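Local coordinates for protein dihydroxyacetone kinase (Citrobacter freundii, PDB 1UN8) that catalyses the ATP-dependent phosphorylation of dihydroxyacetone to dihydroxyacetone phosphate, the second step of the oxidative route of glycerol fermentation, at residues L105-N110 and I156-I161. Numbering follows the deposited sequence.
Sequences LLIVKN and ILVHKI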
ATOM      1  N   LEU A 105      19.593   6.170  23.147  1.00 49.21           N
ATOM      2  CA  LEU A 105      18.237   6.579  23.463  1.00 45.40           C
ATOM      3  C   LEU A 105      17.274   5.525  22.922  1.00 43.68           C
ATOM      4  O   LEU A 105      17.269   5.232  21.720  1.00 42.39           O
ATOM      5  CB  LEU A 105      17.932   7.926  22.812  1.00 44.01           C
ATOM      6  CG  LEU A 105      16.445   8.262  22.728  1.00 44.13           C
ATOM      7  CD1 LEU A 105      15.891   8.356  24.144  1.00 44.50           C
ATOM      8  CD2 LEU A 105      16.227   9.566  21.963  1.00 43.17           C
ATOM      9  N   LEU A 106      16.491   4.923  23.810  1.00 41.50           N
ATOM     10  CA  LEU A 106      15.503   3.938  23.380  1.00 39.79           C
ATOM     11  C   LEU A 106      14.209   4.728  23.104  1.00 41.72           C
ATOM     12  O   LEU A 106      13.747   5.490  23.959  1.00 41.91           O
ATOM     13  CB  LEU A 106      15.251   2.901  24.479  1.00 35.77           C
ATOM     14  CG  LEU A 106      16.431   2.062  24.988  1.00 35.94           C
ATOM     15  CD1 LEU A 106      15.946   1.119  26.087  1.00 32.81           C
ATOM     16  CD2 LEU A 106      17.076   1.284  23.852  1.00 31.79           C
ATOM     17  N   ILE A 107      13.652   4.592  21.903  1.00 40.61           N
ATOM     18  CA  ILE A 107      12.407   5.266  21.570  1.00 40.50           C
ATOM     19  C   ILE A 107      11.337   4.162  21.565  1.00 42.18           C
ATOM     20  O   ILE A 107      11.334   3.276  20.689  1.00 42.02           O
ATOM     21  CB  ILE A 107      12.475   5.927  20.188  1.00 42.28           C
ATOM     22  CG1 ILE A 107      13.647   6.923  20.147  1.00 41.52           C
ATOM     23  CG2 ILE A 107      11.123   6.624  19.878  1.00 40.30           C
ATOM     24  CD1 ILE A 107      13.264   8.342  19.833  1.00 41.02           C
ATOM     25  N   VAL A 108      10.431   4.210  22.538  1.00 42.02           N
ATOM     26  CA  VAL A 108       9.397   3.186  22.658  1.00 42.26           C
ATOM     27  C   VAL A 108       7.951   3.662  22.515  1.00 41.28           C
ATOM     28  O   VAL A 108       7.538   4.619  23.166  1.00 40.82           O
ATOM     29  CB  VAL A 108       9.530   2.463  24.008  1.00 43.86           C
ATOM     30  CG1 VAL A 108       8.457   1.402  24.151  1.00 44.66           C
ATOM     31  CG2 VAL A 108      10.906   1.837  24.105  1.00 47.57           C
ATOM     32  N   LYS A 109       7.183   2.974  21.668  1.00 41.23           N
ATOM     33  CA  LYS A 109       5.768   3.306  21.470  1.00 39.38           C
ATOM     34  C   LYS A 109       5.046   2.899  22.755  1.00 38.75           C
ATOM     35  O   LYS A 109       5.402   1.902  23.379  1.00 37.62           O
ATOM     36  CB  LYS A 109       5.205   2.564  20.249  1.00 38.48           C
ATOM     37  CG  LYS A 109       5.834   3.008  18.926  1.00 36.28           C
ATOM     38  CD  LYS A 109       5.101   2.454  17.692  1.00 37.90           C
ATOM     39  CE  LYS A 109       5.033   0.930  17.677  1.00 37.05           C
ATOM     40  NZ  LYS A 109       6.358   0.277  17.819  1.00 37.22           N
ATOM     41  N   ASN A 110       4.047   3.672  23.160  1.00 39.26           N
ATOM     42  CA  ASN A 110       3.339   3.397  24.409  1.00 39.68           C
ATOM     43  C   ASN A 110       2.518   2.110  24.469  1.00 39.14           C
ATOM     44  O   ASN A 110       1.333   2.105  24.162  1.00 40.79           O
ATOM     45  CB  ASN A 110       2.441   4.582  24.768  1.00 40.81           C
ATOM     46  CG  ASN A 110       2.233   4.725  26.266  1.00 41.94           C
ATOM     47  OD1 ASN A 110       2.586   3.834  27.038  1.00 42.90           O
ATOM     48  ND2 ASN A 110       1.656   5.855  26.683  1.00 41.19           N
ATOM     49  N   ILE A 156       7.593   7.921  14.246  1.00 41.04           N
ATOM     50  CA  ILE A 156       8.704   8.103  13.332  1.00 41.77           C
ATOM     51  C   ILE A 156       9.120   9.561  13.212  1.00 42.12           C
ATOM     52  O   ILE A 156      10.267   9.854  12.881  1.00 42.55           O
ATOM     53  CB  ILE A 156       8.408   7.532  11.925  1.00 41.05           C
ATOM     54  CG1 ILE A 156       7.225   8.267  11.303  1.00 40.30           C
ATOM     55  CG2 ILE A 156       8.202   6.017  12.008  1.00 39.41           C
ATOM     56  CD1 ILE A 156       7.415   8.548   9.809  1.00 42.75           C
ATOM     57  N   LEU A 157       8.204  10.489  13.458  1.00 42.46           N
ATOM     58  CA  LEU A 157       8.593  11.886  13.384  1.00 42.27           C
ATOM     59  C   LEU A 157       9.548  12.122  14.543  1.00 43.52           C
ATOM     60  O   LEU A 157      10.422  12.990  14.478  1.00 44.58           O
ATOM     61  CB  LEU A 157       7.384  12.806  13.499  1.00 41.69           C
ATOM     62  CG  LEU A 157       6.389  12.719  12.344  1.00 42.78           C
ATOM     63  CD1 LEU A 157       5.308  13.772  12.564  1.00 42.84           C
ATOM     64  CD2 LEU A 157       7.093  12.922  11.009  1.00 37.48           C
ATOM     65  N   VAL A 158       9.386  11.333  15.604  1.00 42.86           N
ATOM     66  CA  VAL A 158      10.253  11.450  16.762  1.00 43.54           C
ATOM     67  C   VAL A 158      11.620  10.875  16.391  1.00 45.39           C
ATOM     68  O   VAL A 158      12.656  11.425  16.769  1.00 46.48           O
ATOM     69  CB  VAL A 158       9.666  10.705  17.983  1.00 42.46           C
ATOM     70  CG1 VAL A 158      10.658  10.711  19.131  1.00 41.45           C
ATOM     71  CG2 VAL A 158       8.377  11.384  18.424  1.00 41.93           C
ATOM     72  N   HIS A 159      11.627   9.779  15.638  1.00 46.16           N
ATOM     73  CA  HIS A 159      12.892   9.180  15.218  1.00 46.44           C
ATOM     74  C   HIS A 159      13.679  10.225  14.425  1.00 45.35           C
ATOM     75  O   HIS A 159      14.874  10.397  14.613  1.00 44.23           O
ATOM     76  CB  HIS A 159      12.667   7.960  14.309  1.00 46.37           C
ATOM     77  CG  HIS A 159      12.145   6.746  15.014  1.00 46.53           C
ATOM     78  ND1 HIS A 159      12.109   6.638  16.388  1.00 47.18           N
ATOM     79  CD2 HIS A 159      11.710   5.557  14.531  1.00 45.82           C
ATOM     80  CE1 HIS A 159      11.677   5.432  16.721  1.00 46.85           C
ATOM     81  NE2 HIS A 159      11.431   4.758  15.613  1.00 45.63           N
ATOM     82  N   LYS A 160      12.977  10.921  13.539  1.00 45.91           N
ATOM     83  CA  LYS A 160      13.577  11.929  12.676  1.00 47.60           C
ATOM     84  C   LYS A 160      14.336  13.002  13.446  1.00 49.08           C
ATOM     85  O   LYS A 160      15.474  13.336  13.118  1.00 49.34           O
ATOM     86  CB  LYS A 160      12.491  12.594  11.824  1.00 46.98           C
ATOM     87  CG  LYS A 160      13.020  13.340  10.604  1.00 46.29           C
ATOM     88  CD  LYS A 160      13.836  12.403   9.711  1.00 45.09           C
ATOM     89  CE  LYS A 160      14.314  13.110   8.451  1.00 44.57           C
ATOM     90  NZ  LYS A 160      15.244  14.239   8.745  1.00 44.03           N
ATOM     91  N   ILE A 161      13.688  13.558  14.462  1.00 50.53           N
ATOM     92  CA  ILE A 161      14.302  14.594  15.278  1.00 51.17           C
ATOM     93  C   ILE A 161      15.455  14.030  16.105  1.00 51.22           C
ATOM     94  O   ILE A 161      16.538  14.621  16.159  1.00 50.66           O
ATOM     95  CB  ILE A 161      13.240  15.247  16.191  1.00 51.45           C
ATOM     96  CG1 ILE A 161      12.505  16.335  15.403  1.00 52.23           C
ATOM     97  CG2 ILE A 161      13.881  15.773  17.459  1.00 49.19           C
ATOM     98  CD1 ILE A 161      13.181  17.687  15.478  1.00 57.85           C
TER
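I107 meets V158 and H159 side by side on the helix, and how a single branched side chain can join a strand to a helix is well illustrated here. The tight part lies at its two methyl ends. CG2, anti to the backbone N because chi1 is -58°, meets the edge of the H159 imidazole close to the ring plane, 3.4 Å from H159 CE1. I107 CB also lies in that plane, 3.6 Å from the same H159 CE1, so the isoleucine abuts the rim of the ring and does not lie over a face. Its other branch reaches V158, where I107 CD1 comes to 3.6 Å from V158 CG1 as the two side chains pass at a slant. No hydrogen bond links the segments; the join is one of van der Waals packing, with 147 Å² buried in all. In the fold, it sets helix 155-167 against one face of the first of two mixed sheets in the DhaK region, the one holding strand 104-109, which runs parallel to its neighbours 52-59 and 132-137. Those strands extend the same surface: V53 and V137 touch I107, L135 touches V158, and S55 touches H159. Beyond I107 the contact is much looser, although still buried. CB of L105 points toward the helix, yet L105 CD2 stays 6.4 Å from V158 CG1, and the side chain packs on L172, V175 and A179 of helix 172-184 instead. Toward the other end, K109 is a substrate-binding residue, and K109 CG stays 6.7 Å from H159 CE1; N110, beyond it, is partly exposed. The NE2 nitrogen of the imidazole has a different partner: H159 NE2 is hydrogen-bonded to H65 ND1, while H65 NE2 bonds with K109 NZ.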